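Local atomic coordinates of nitrate reductase (Ulva prolifera, PDB entry 5YLY), a protein that probably catalyses the first step of nitrate assimilation, the NADH-dependent reduction of nitrate to nitrite, the domain studied here carrying the FAD. Residues K107-N112 with K122-L127; V162-M167 with P257-V262; G67-I72 with G140-F145. All blocks are in the same frame, centred on the assembly; numbering follows the deposited sequence.

Contact 1: K107-N112 with K122-L127; sequences KIYKAN and KFSQIL. With FAD (flavin-adenine dinucleotide), chain C.
S124 and Q125 are the helix residues that meet loop 107-112, and two residues before them already hold the cofactor. K122 N donates to FAD O1A, while its side chain runs off to a salt bridge with E84. F123 N donates to FAD O1P, and its ring packs away from the loop on strands 69-75 and 85-90. S124 is the junction: its backbone N and its OG both donate to FAD O2P, at 2.9 and 2.7 Å, and the same OG accepts Y109 N at 3.1 Å along an almost straight N-H (172°). The hydroxyl sits between backbone N and carbonyl carbon (chi1 59°), the rotation that faces phosphate and loop together. S124 O, in turn, lies 3.6 Å from I108 CD1. Y109, thus fixed, carries its ring beside the cofactor, with FAD C2B over one face, K107 CG over the other and Y109 CD1 3.5 Å from FAD C4A of the adenine. Q125 lays CG against Y109 O at 3.3 Å; its OE1 takes a weak bond from A111 N, whereas NE2 serves G121 O and E119 O. Diphosphate oxygens met by successive backbone N-H groups at a helix N terminus, with a GxxS sequence from G121 to S124, mark the FAD diphosphate site of the ferredoxin reductase superfamily.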
loop_
_atom_site.group_PDB
_atom_site.type_symbol
_atom_site.label_atom_id
_atom_site.label_comp_id
_atom_site.label_asym_id
_atom_site.label_seq_id
_atom_site.Cartn_x
_atom_site.Cartn_y
_atom_site.Cartn_z
ATOM N N LYS A 107 -0.048 1.781 10.936
ATOM C CA LYS A 107 -0.243 0.784 11.997
ATOM C C LYS A 107 0.809 1.099 13.091
ATOM O O LYS A 107 2.016 1.113 12.812
ATOM C CB LYS A 107 -0.015 -0.634 11.427
ATOM C CG LYS A 107 -0.125 -1.753 12.491
ATOM C CD LYS A 107 -1.534 -1.974 12.982
ATOM C CE LYS A 107 -1.722 -3.422 13.415
ATOM N NZ LYS A 107 -3.160 -3.730 13.642
ATOM N N ILE A 108 0.358 1.362 14.326
ATOM C CA ILE A 108 1.266 1.684 15.438
ATOM C C ILE A 108 1.669 0.412 16.151
ATOM O O ILE A 108 0.814 -0.295 16.680
ATOM C CB ILE A 108 0.663 2.763 16.407
ATOM C CG1 ILE A 108 0.001 3.955 15.653
ATOM C CG2 ILE A 108 1.717 3.258 17.418
ATOM C CD1 ILE A 108 0.867 4.750 14.645
ATOM N N TYR A 109 2.971 0.095 16.125
ATOM C CA TYR A 109 3.514 -1.103 16.777
ATOM C C TYR A 109 3.964 -0.672 18.139
ATOM O O TYR A 109 5.068 -0.146 18.318
ATOM C CB TYR A 109 4.653 -1.715 15.952
ATOM C CG TYR A 109 4.205 -2.302 14.638
ATOM C CD1 TYR A 109 3.398 -3.438 14.597
ATOM C CD2 TYR A 109 4.627 -1.758 13.430
ATOM C CE1 TYR A 109 2.996 -3.994 13.384
ATOM C CE2 TYR A 109 4.221 -2.299 12.211
ATOM C CZ TYR A 109 3.417 -3.425 12.192
ATOM O OH TYR A 109 3.018 -3.954 10.989
ATOM N N LYS A 110 3.044 -0.805 19.094
ATOM C CA LYS A 110 3.250 -0.354 20.452
ATOM C C LYS A 110 4.137 -1.276 21.253
ATOM O O LYS A 110 4.199 -2.479 20.994
ATOM C CB LYS A 110 1.899 -0.101 21.145
ATOM C CG LYS A 110 1.125 1.027 20.474
ATOM C CD LYS A 110 -0.239 1.256 21.081
ATOM C CE LYS A 110 -1.007 2.233 20.236
ATOM N NZ LYS A 110 -2.373 2.455 20.754
ATOM N N ALA A 111 4.856 -0.688 22.211
ATOM C CA ALA A 111 5.739 -1.406 23.114
ATOM C C ALA A 111 4.904 -2.146 24.164
ATOM O O ALA A 111 3.791 -1.713 24.480
ATOM C CB ALA A 111 6.685 -0.427 23.798
ATOM N N ASN A 112 5.438 -3.277 24.665
ATOM C CA ASN A 112 4.871 -4.127 25.723
ATOM C C ASN A 112 3.464 -4.670 25.384
ATOM O O ASN A 112 2.583 -4.745 26.253
ATOM C CB ASN A 112 4.898 -3.403 27.087
ATOM C CG ASN A 112 6.209 -2.716 27.399
ATOM O OD1 ASN A 112 7.221 -3.359 27.696
ATOM N ND2 ASN A 112 6.217 -1.390 27.334
ATOM N N LYS A 122 9.930 1.231 16.068
ATOM C CA LYS A 122 10.603 2.510 16.307
ATOM C C LYS A 122 9.891 3.747 15.703
ATOM O O LYS A 122 9.528 4.658 16.446
ATOM C CB LYS A 122 12.069 2.430 15.844
ATOM C CG LYS A 122 12.933 3.604 16.297
ATOM C CD LYS A 122 14.391 3.213 16.517
ATOM C CE LYS A 122 15.174 2.915 15.257
ATOM N NZ LYS A 122 16.542 2.399 15.573
ATOM N N PHE A 123 9.731 3.793 14.375
ATOM C CA PHE A 123 9.170 4.949 13.701
ATOM C C PHE A 123 7.652 5.094 13.849
ATOM O O PHE A 123 7.183 6.238 13.966
ATOM C CB PHE A 123 9.589 4.984 12.236
ATOM C CG PHE A 123 9.517 6.376 11.656
ATOM C CD1 PHE A 123 10.351 7.390 12.133
ATOM C CD2 PHE A 123 8.573 6.691 10.681
ATOM C CE1 PHE A 123 10.258 8.688 11.623
ATOM C CE2 PHE A 123 8.506 7.979 10.149
ATOM C CZ PHE A 123 9.361 8.965 10.613
ATOM N N SER A 124 6.879 3.981 13.870
ATOM C CA SER A 124 5.425 4.129 14.078
ATOM C C SER A 124 5.122 4.757 15.469
ATOM O O SER A 124 4.206 5.574 15.569
ATOM C CB SER A 124 4.671 2.823 13.855
ATOM O OG SER A 124 5.133 1.806 14.725
ATOM N N GLN A 125 5.937 4.451 16.515
ATOM C CA GLN A 125 5.748 5.081 17.831
ATOM C C GLN A 125 6.229 6.545 17.785
ATOM O O GLN A 125 5.615 7.407 18.412
ATOM C CB GLN A 125 6.439 4.295 18.960
ATOM C CG GLN A 125 5.838 2.930 19.174
ATOM C CD GLN A 125 6.612 2.136 20.198
ATOM O OE1 GLN A 125 6.278 2.134 21.377
ATOM N NE2 GLN A 125 7.646 1.420 19.772
ATOM N N ILE A 126 7.294 6.842 16.996
ATOM C CA ILE A 126 7.744 8.230 16.837
ATOM C C ILE A 126 6.594 9.051 16.251
ATOM O O ILE A 126 6.276 10.118 16.776
ATOM C CB ILE A 126 9.043 8.330 15.992
ATOM C CG1 ILE A 126 10.258 7.875 16.842
ATOM C CG2 ILE A 126 9.254 9.765 15.454
ATOM C CD1 ILE A 126 11.497 7.506 15.994
ATOM N N LEU A 127 5.967 8.541 15.164
ATOM C CA LEU A 127 4.834 9.204 14.524
ATOM C C LEU A 127 3.678 9.365 15.508
ATOM O O LEU A 127 3.186 10.475 15.685
ATOM C CB LEU A 127 4.369 8.412 13.301
ATOM C CG LEU A 127 5.348 8.381 12.107
ATOM C CD1 LEU A 127 4.777 7.480 10.992
ATOM C CD2 LEU A 127 5.594 9.815 11.568
HETATM P PA FAD C . 10.437 -1.345 13.203
HETATM O O1A FAD C . 11.167 -0.755 14.351
HETATM O O2A FAD C . 11.116 -1.165 11.866
HETATM O O5B FAD C . 10.159 -2.909 13.538
HETATM C C5B FAD C . 10.356 -3.912 12.519
HETATM C C4B FAD C . 9.173 -4.848 12.469
HETATM O O4B FAD C . 8.931 -5.441 13.764
HETATM C C3B FAD C . 7.839 -4.218 12.097
HETATM O O3B FAD C . 7.732 -3.973 10.697
HETATM C C2B FAD C . 6.845 -5.268 12.603
HETATM O O2B FAD C . 6.606 -6.292 11.645
HETATM C C1B FAD C . 7.568 -5.838 13.840
HETATM N N9A FAD C . 7.014 -5.400 15.123
HETATM C C8A FAD C . 7.591 -4.535 16.016
HETATM N N7A FAD C . 6.857 -4.289 17.075
HETATM C C5A FAD C . 5.710 -5.036 16.860
HETATM C C6A FAD C . 4.507 -5.164 17.588
HETATM N N6A FAD C . 4.177 -4.382 18.619
HETATM N N1A FAD C . 3.573 -6.022 17.116
HETATM C C2A FAD C . 3.812 -6.666 15.966
HETATM N N3A FAD C . 4.883 -6.583 15.168
HETATM C C4A FAD C . 5.800 -5.744 15.672
HETATM N N1 FAD C . 3.369 1.122 7.045
HETATM C C2 FAD C . 2.201 1.726 7.431
HETATM O O2 FAD C . 1.800 1.626 8.600
HETATM N N3 FAD C . 1.459 2.463 6.493
HETATM C C4 FAD C . 1.795 2.647 5.154
HETATM O O4 FAD C . 1.134 3.376 4.440
HETATM C C4X FAD C . 3.026 1.973 4.746
HETATM N N5 FAD C . 3.396 2.061 3.491
HETATM C C5X FAD C . 4.551 1.382 3.097
HETATM C C6 FAD C . 4.940 1.442 1.751
HETATM C C7 FAD C . 6.088 0.785 1.308
HETATM C C7M FAD C . 6.446 0.854 -0.156
HETATM C C8 FAD C . 6.875 0.041 2.229
HETATM C C8M FAD C . 8.155 -0.645 1.794
HETATM C C9 FAD C . 6.475 -0.036 3.563
HETATM C C9A FAD C . 5.325 0.633 4.006
HETATM N N10 FAD C . 4.908 0.601 5.374
HETATM C C10 FAD C . 3.752 1.238 5.776
HETATM C "C1'" FAD C . 5.753 0.017 6.430
HETATM C "C2'" FAD C . 6.716 1.032 7.050
HETATM O "O2'" FAD C . 7.778 1.339 6.144
HETATM C "C3'" FAD C . 7.318 0.548 8.369
HETATM O "O3'" FAD C . 8.022 -0.670 8.162
HETATM C "C4'" FAD C . 6.308 0.416 9.512
HETATM O "O4'" FAD C . 5.765 1.704 9.801
HETATM C "C5'" FAD C . 6.899 -0.171 10.779
HETATM O "O5'" FAD C . 8.122 0.531 11.090
HETATM P P FAD C . 8.589 0.772 12.610
HETATM O O1P FAD C . 9.781 1.651 12.617
HETATM O O2P FAD C . 7.416 1.194 13.462
HETATM O O3P FAD C . 8.982 -0.702 13.051
#

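Contact 2: V162-M167 with P257-V262; sequences VKRINM and PGTISV
R164 and T259 meet with the guanidinium turned edge-on to the hydroxyl: NE at 2.8 Å and NH1 at 2.9 Å both donate to the one atom T259 OG1, which lies only 5° out of the guanidinium plane. R164 has two conformers, so this side-on grip is certain only for one of them; its NH1 also has a long, weak ion pair with E256. A valine in place of T259 would remove the shared acceptor and would probably leave the guanidinium of that conformer free to turn away from the strand. On the same side of the sheet N166 and S261 are paired, ND2 donating to S261 OG at 3.2 Å with the oxygen close to the amide plane, while F253 O is a further acceptor of that nitrogen.

The pairs belong to neighbouring parallel strands, 164-167 and 259-262, whose segment axes cross at 23°, in the six-stranded parallel sheet of the Rossmann-like NAD-binding domain. R164 O and N166 O receive I260 N and V262 N, and I260 O receives N166 N, the alternation expected of parallel strands. At the start, G258 O accepts two donors, K163 N at 2.7 Å and R164 N at 3.1 Å.

On the other side of these two strands the touching side chains are apolar. I260 CG1 stands between its backbone N and carbonyl carbon (chi1 64°), which carries it toward the other strand. There it lies 3.7 Å from V162 CG2, the two side chains crossing nearly at right angles, and 4.0 Å from I165 CG1, where they run side by side. M167 and V262 likewise point the same way, CG to CG2 3.8 Å, and helix 174-185 packs over M167.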
loop_
_atom_site.group_PDB
_atom_site.type_symbol
_atom_site.label_atom_id
_atom_site.label_comp_id
_atom_site.label_asym_id
_atom_site.label_seq_id
_atom_site.Cartn_x
_atom_site.Cartn_y
_atom_site.Cartn_z
ATOM N N VAL A 162 -1.438 -2.861 -20.163
ATOM C CA VAL A 162 -1.915 -3.780 -19.140
ATOM C C VAL A 162 -3.440 -3.706 -19.146
ATOM O O VAL A 162 -4.001 -2.627 -19.354
ATOM C CB VAL A 162 -1.247 -3.504 -17.754
ATOM C CG1 VAL A 162 -1.556 -2.090 -17.228
ATOM C CG2 VAL A 162 -1.608 -4.571 -16.721
ATOM N N LYS A 163 -4.092 -4.853 -18.986
ATOM C CA LYS A 163 -5.554 -4.964 -18.967
ATOM C C LYS A 163 -6.075 -5.482 -17.626
ATOM O O LYS A 163 -7.237 -5.219 -17.266
ATOM C CB LYS A 163 -6.009 -5.955 -20.049
ATOM C CG LYS A 163 -5.630 -5.564 -21.476
ATOM C CD LYS A 163 -6.279 -6.494 -22.510
ATOM C CE LYS A 163 -7.633 -6.003 -22.991
ATOM N NZ LYS A 163 -8.340 -7.025 -23.812
ATOM N N ARG A 164 -5.231 -6.280 -16.934
ATOM C CA ARG A 164 -5.577 -6.924 -15.667
ATOM C C ARG A 164 -4.420 -6.874 -14.680
ATOM O O ARG A 164 -3.263 -7.118 -15.060
ATOM C CB ARG A 164 -6.014 -8.373 -15.905
ATOM C CG ARG A 164 -7.228 -8.522 -16.843
ATOM C CD ARG A 164 -7.730 -9.948 -16.974
ATOM N NE ARG A 164 -6.634 -10.904 -17.097
ATOM C CZ ARG A 164 -6.781 -12.224 -17.123
ATOM N NH1 ARG A 164 -5.722 -13.009 -17.212
ATOM N NH2 ARG A 164 -7.991 -12.767 -17.074
ATOM N N ILE A 165 -4.723 -6.522 -13.418
ATOM C CA ILE A 165 -3.663 -6.451 -12.410
ATOM C C ILE A 165 -4.064 -7.248 -11.200
ATOM O O ILE A 165 -5.070 -6.917 -10.557
ATOM C CB ILE A 165 -3.304 -4.980 -11.991
ATOM C CG1 ILE A 165 -2.885 -4.114 -13.218
ATOM C CG2 ILE A 165 -2.214 -4.984 -10.895
ATOM C CD1 ILE A 165 -2.577 -2.618 -12.907
ATOM N N ASN A 166 -3.219 -8.232 -10.831
ATOM C CA ASN A 166 -3.358 -8.961 -9.584
ATOM C C ASN A 166 -2.588 -8.177 -8.545
ATOM O O ASN A 166 -1.510 -7.669 -8.843
ATOM C CB ASN A 166 -2.697 -10.345 -9.696
ATOM C CG ASN A 166 -3.505 -11.348 -10.436
ATOM O OD1 ASN A 166 -4.733 -11.261 -10.484
ATOM N ND2 ASN A 166 -2.824 -12.356 -10.997
ATOM N N MET A 167 -3.093 -8.124 -7.319
ATOM C CA MET A 167 -2.411 -7.458 -6.229
ATOM C C MET A 167 -2.367 -8.376 -5.038
ATOM O O MET A 167 -3.403 -8.918 -4.626
ATOM C CB MET A 167 -3.149 -6.166 -5.849
ATOM C CG MET A 167 -3.267 -5.202 -6.997
ATOM S SD MET A 167 -4.171 -3.764 -6.478
ATOM C CE MET A 167 -3.885 -2.772 -7.869
ATOM N N PRO A 257 -1.090 -12.518 -21.779
ATOM C CA PRO A 257 -0.473 -11.218 -22.119
ATOM C C PRO A 257 -1.429 -10.085 -21.719
ATOM O O PRO A 257 -2.626 -10.169 -21.962
ATOM C CB PRO A 257 -0.290 -11.297 -23.644
ATOM C CG PRO A 257 -0.206 -12.780 -23.936
ATOM C CD PRO A 257 -1.164 -13.411 -22.959
ATOM N N GLY A 258 -0.913 -9.093 -21.020
ATOM C CA GLY A 258 -1.739 -7.985 -20.564
ATOM C C GLY A 258 -2.083 -8.076 -19.087
ATOM O O GLY A 258 -2.717 -7.166 -18.568
ATOM N N THR A 259 -1.711 -9.188 -18.416
ATOM C CA THR A 259 -1.948 -9.429 -16.978
ATOM C C THR A 259 -0.627 -9.398 -16.241
ATOM O O THR A 259 0.327 -10.087 -16.634
ATOM C CB THR A 259 -2.686 -10.774 -16.704
ATOM O OG1 THR A 259 -3.863 -10.837 -17.496
ATOM C CG2 THR A 259 -3.087 -10.940 -15.224
ATOM N N ILE A 260 -0.574 -8.595 -15.177
ATOM C CA ILE A 260 0.597 -8.510 -14.305
ATOM C C ILE A 260 0.148 -8.775 -12.881
ATOM O O ILE A 260 -1.052 -8.727 -12.588
ATOM C CB ILE A 260 1.400 -7.173 -14.433
ATOM C CG1 ILE A 260 0.545 -5.941 -13.974
ATOM C CG2 ILE A 260 1.987 -7.007 -15.853
ATOM C CD1 ILE A 260 1.354 -4.638 -13.799
ATOM N N SER A 261 1.109 -9.054 -11.998
ATOM C CA SER A 261 0.854 -9.210 -10.571
ATOM C C SER A 261 1.820 -8.282 -9.870
ATOM O O SER A 261 2.985 -8.198 -10.278
ATOM C CB SER A 261 1.082 -10.652 -10.104
ATOM O OG SER A 261 0.218 -11.558 -10.765
ATOM N N VAL A 262 1.314 -7.520 -8.885
ATOM C CA VAL A 262 2.138 -6.605 -8.090
ATOM C C VAL A 262 2.058 -7.037 -6.644
ATOM O O VAL A 262 1.016 -7.516 -6.203
ATOM C CB VAL A 262 1.865 -5.093 -8.336
ATOM C CG1 VAL A 262 2.242 -4.696 -9.759
ATOM C CG2 VAL A 262 0.408 -4.725 -8.027
#

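Contact 3: G67-I72 with G140-F145; sequences GKHMLI and GPIGHF
H69 and I142 carry the pairing by backbone and side chain together. H69 N donates to I142 O at 2.9 Å, and I142 N to H69 O at 2.8 Å, which makes them a hydrogen-bonded antiparallel pair. The imidazole turns one face to I142: the CB of I142 is 3.8 Å from the centroid of the H69 ring and 21° off its normal, a CH-pi contact displaced toward the NE2 rim. The H69 ring gets there because CG is placed between the backbone N and the carbonyl carbon (chi1 64°). CG2 of I142 also lies near NE2 of the H69 ring, while CG1 touches L71 CG at 3.7 Å, the two side chains crossing at about a right angle.

One step out, K68 runs extended beside the loop that follows strand 135-142, its CB against I142 O and its CE 3.4 Å from G143 O, and its CD meets P141 CB, the two side chains crossing at a slant. P141 follows a cis peptide bond. Further along, a water links the two segments, donating to G67 O at 2.8 Å and accepting from F145 N at 2.9 Å. G67 CA comes to the edge of the F145 ring, and G67 C lies close to F145 O. Q179 of helix 174-185 fixes this corner by bonding G67 N and K68 O.

Further out, H69 touches both T91 and the FAD, so the pairing reaches the cofactor pocket. In the antiparallel sheet of the FAD-binding barrel, strand 69-75 lies between 85-90 and 135-142, and the latter has 34-43 on its far side.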
loop_
_atom_site.group_PDB
_atom_site.type_symbol
_atom_site.label_atom_id
_atom_site.label_comp_id
_atom_site.label_asym_id
_atom_site.label_seq_id
_atom_site.Cartn_x
_atom_site.Cartn_y
_atom_site.Cartn_z
ATOM N N GLY A 67 2.213 4.206 -8.197
ATOM C CA GLY A 67 3.193 3.119 -8.147
ATOM C C GLY A 67 4.418 3.468 -7.313
ATOM O O GLY A 67 5.203 2.584 -6.945
ATOM N N LYS A 68 4.560 4.761 -6.963
ATOM C CA LYS A 68 5.671 5.266 -6.172
ATOM C C LYS A 68 5.270 5.614 -4.719
ATOM O O LYS A 68 4.081 5.760 -4.387
ATOM C CB LYS A 68 6.353 6.433 -6.890
ATOM C CG LYS A 68 6.809 5.968 -8.297
ATOM C CD LYS A 68 7.897 6.809 -8.896
ATOM C CE LYS A 68 8.266 6.280 -10.269
ATOM N NZ LYS A 68 9.365 7.077 -10.856
ATOM N N HIS A 69 6.285 5.724 -3.847
ATOM C CA HIS A 69 6.066 6.029 -2.416
ATOM C C HIS A 69 7.060 7.120 -1.962
ATOM O O HIS A 69 7.789 7.681 -2.786
ATOM C CB HIS A 69 6.237 4.726 -1.587
ATOM C CG HIS A 69 7.620 4.132 -1.624
ATOM N ND1 HIS A 69 7.970 3.162 -2.552
ATOM C CD2 HIS A 69 8.673 4.337 -0.790
ATOM C CE1 HIS A 69 9.231 2.839 -2.282
ATOM N NE2 HIS A 69 9.689 3.513 -1.222
ATOM N N MET A 70 7.102 7.399 -0.653
ATOM C CA MET A 70 7.983 8.427 -0.091
ATOM C C MET A 70 8.745 7.885 1.103
ATOM O O MET A 70 8.303 6.920 1.725
ATOM C CB MET A 70 7.151 9.645 0.376
ATOM C CG MET A 70 6.123 9.302 1.430
ATOM S SD MET A 70 4.933 10.586 1.974
ATOM C CE MET A 70 4.695 11.463 0.490
ATOM N N LEU A 71 9.851 8.531 1.449
ATOM C CA LEU A 71 10.586 8.156 2.646
ATOM C C LEU A 71 10.314 9.261 3.639
ATOM O O LEU A 71 10.429 10.452 3.319
ATOM C CB LEU A 71 12.105 8.034 2.356
ATOM C CG LEU A 71 12.464 7.017 1.293
ATOM C CD1 LEU A 71 13.982 7.040 1.029
ATOM C CD2 LEU A 71 12.008 5.622 1.689
ATOM N N ILE A 72 9.899 8.885 4.825
ATOM C CA ILE A 72 9.598 9.877 5.846
ATOM C C ILE A 72 10.587 9.692 6.974
ATOM O O ILE A 72 10.841 8.554 7.374
ATOM C CB ILE A 72 8.145 9.721 6.335
ATOM C CG1 ILE A 72 7.164 9.960 5.143
ATOM C CG2 ILE A 72 7.855 10.664 7.512
ATOM C CD1 ILE A 72 5.823 9.597 5.346
ATOM N N GLY A 140 11.085 11.995 -1.855
ATOM C CA GLY A 140 10.441 11.179 -2.874
ATOM C C GLY A 140 10.302 11.923 -4.175
ATOM O O GLY A 140 10.693 13.079 -4.240
ATOM N N PRO A 141 9.698 11.314 -5.210
ATOM C CA PRO A 141 9.147 9.946 -5.227
ATOM C C PRO A 141 10.202 8.863 -5.283
ATOM O O PRO A 141 11.302 9.076 -5.801
ATOM C CB PRO A 141 8.241 9.926 -6.477
ATOM C CG PRO A 141 8.405 11.271 -7.163
ATOM C CD PRO A 141 9.562 11.976 -6.519
ATOM N N ILE A 142 9.863 7.710 -4.728
ATOM C CA ILE A 142 10.723 6.542 -4.707
ATOM C C ILE A 142 10.017 5.418 -5.434
ATOM O O ILE A 142 8.843 5.146 -5.171
ATOM C CB ILE A 142 11.048 6.077 -3.246
ATOM C CG1 ILE A 142 11.422 7.264 -2.296
ATOM C CG2 ILE A 142 12.124 4.969 -3.255
ATOM C CD1 ILE A 142 12.754 8.030 -2.589
ATOM N N GLY A 143 10.774 4.687 -6.249
ATOM C CA GLY A 143 10.187 3.519 -6.876
ATOM C C GLY A 143 10.486 3.403 -8.339
ATOM O O GLY A 143 10.758 4.400 -8.996
ATOM N N HIS A 144 10.405 2.180 -8.831
ATOM C CA HIS A 144 10.740 1.771 -10.199
ATOM C C HIS A 144 9.490 1.508 -11.050
ATOM O O HIS A 144 9.582 1.461 -12.276
ATOM C CB HIS A 144 11.599 0.493 -10.114
ATOM C CG HIS A 144 10.958 -0.567 -9.264
ATOM N ND1 HIS A 144 10.164 -1.562 -9.827
ATOM C CD2 HIS A 144 10.930 -0.694 -7.915
ATOM C CE1 HIS A 144 9.709 -2.274 -8.812
ATOM N NE2 HIS A 144 10.139 -1.790 -7.638
ATOM N N PHE A 145 8.356 1.249 -10.398
ATOM C CA PHE A 145 7.094 0.964 -11.072
ATOM C C PHE A 145 6.233 2.245 -11.142
ATOM O O PHE A 145 6.006 2.919 -10.125
ATOM C CB PHE A 145 6.335 -0.171 -10.357
ATOM C CG PHE A 145 4.973 -0.477 -10.938
ATOM C CD1 PHE A 145 4.839 -1.334 -12.023
ATOM C CD2 PHE A 145 3.820 0.057 -10.369
ATOM C CE1 PHE A 145 3.573 -1.629 -12.544
ATOM C CE2 PHE A 145 2.556 -0.250 -10.882
ATOM C CZ PHE A 145 2.448 -1.068 -11.987
HETATM O O HOH W 1 7.709 1.490 -7.546
#

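From the N terminus, contact 3 opens first, at 67-72, and closes at 140-145 across 67 intervening residues. Contact 1 is nested within that loop: 107-112 is joined to 122-127 after only nine residues. The two touch, F123 CZ lying 3.6 Å from I72 O, so the diphosphate-binding helix rests on the strand that contact 3 pairs, all within the FAD-binding domain. Contact 2 comes afterwards in series, closing an 89-residue loop in the NAD-binding domain. It meets contact 3 through I260 CD1 and F145 CE1, 3.9 Å apart, which joins the two domains' segments. Contacts 1 and 2 stay apart, about 17 Å between nearest atoms, on opposite sides of the chain's centre.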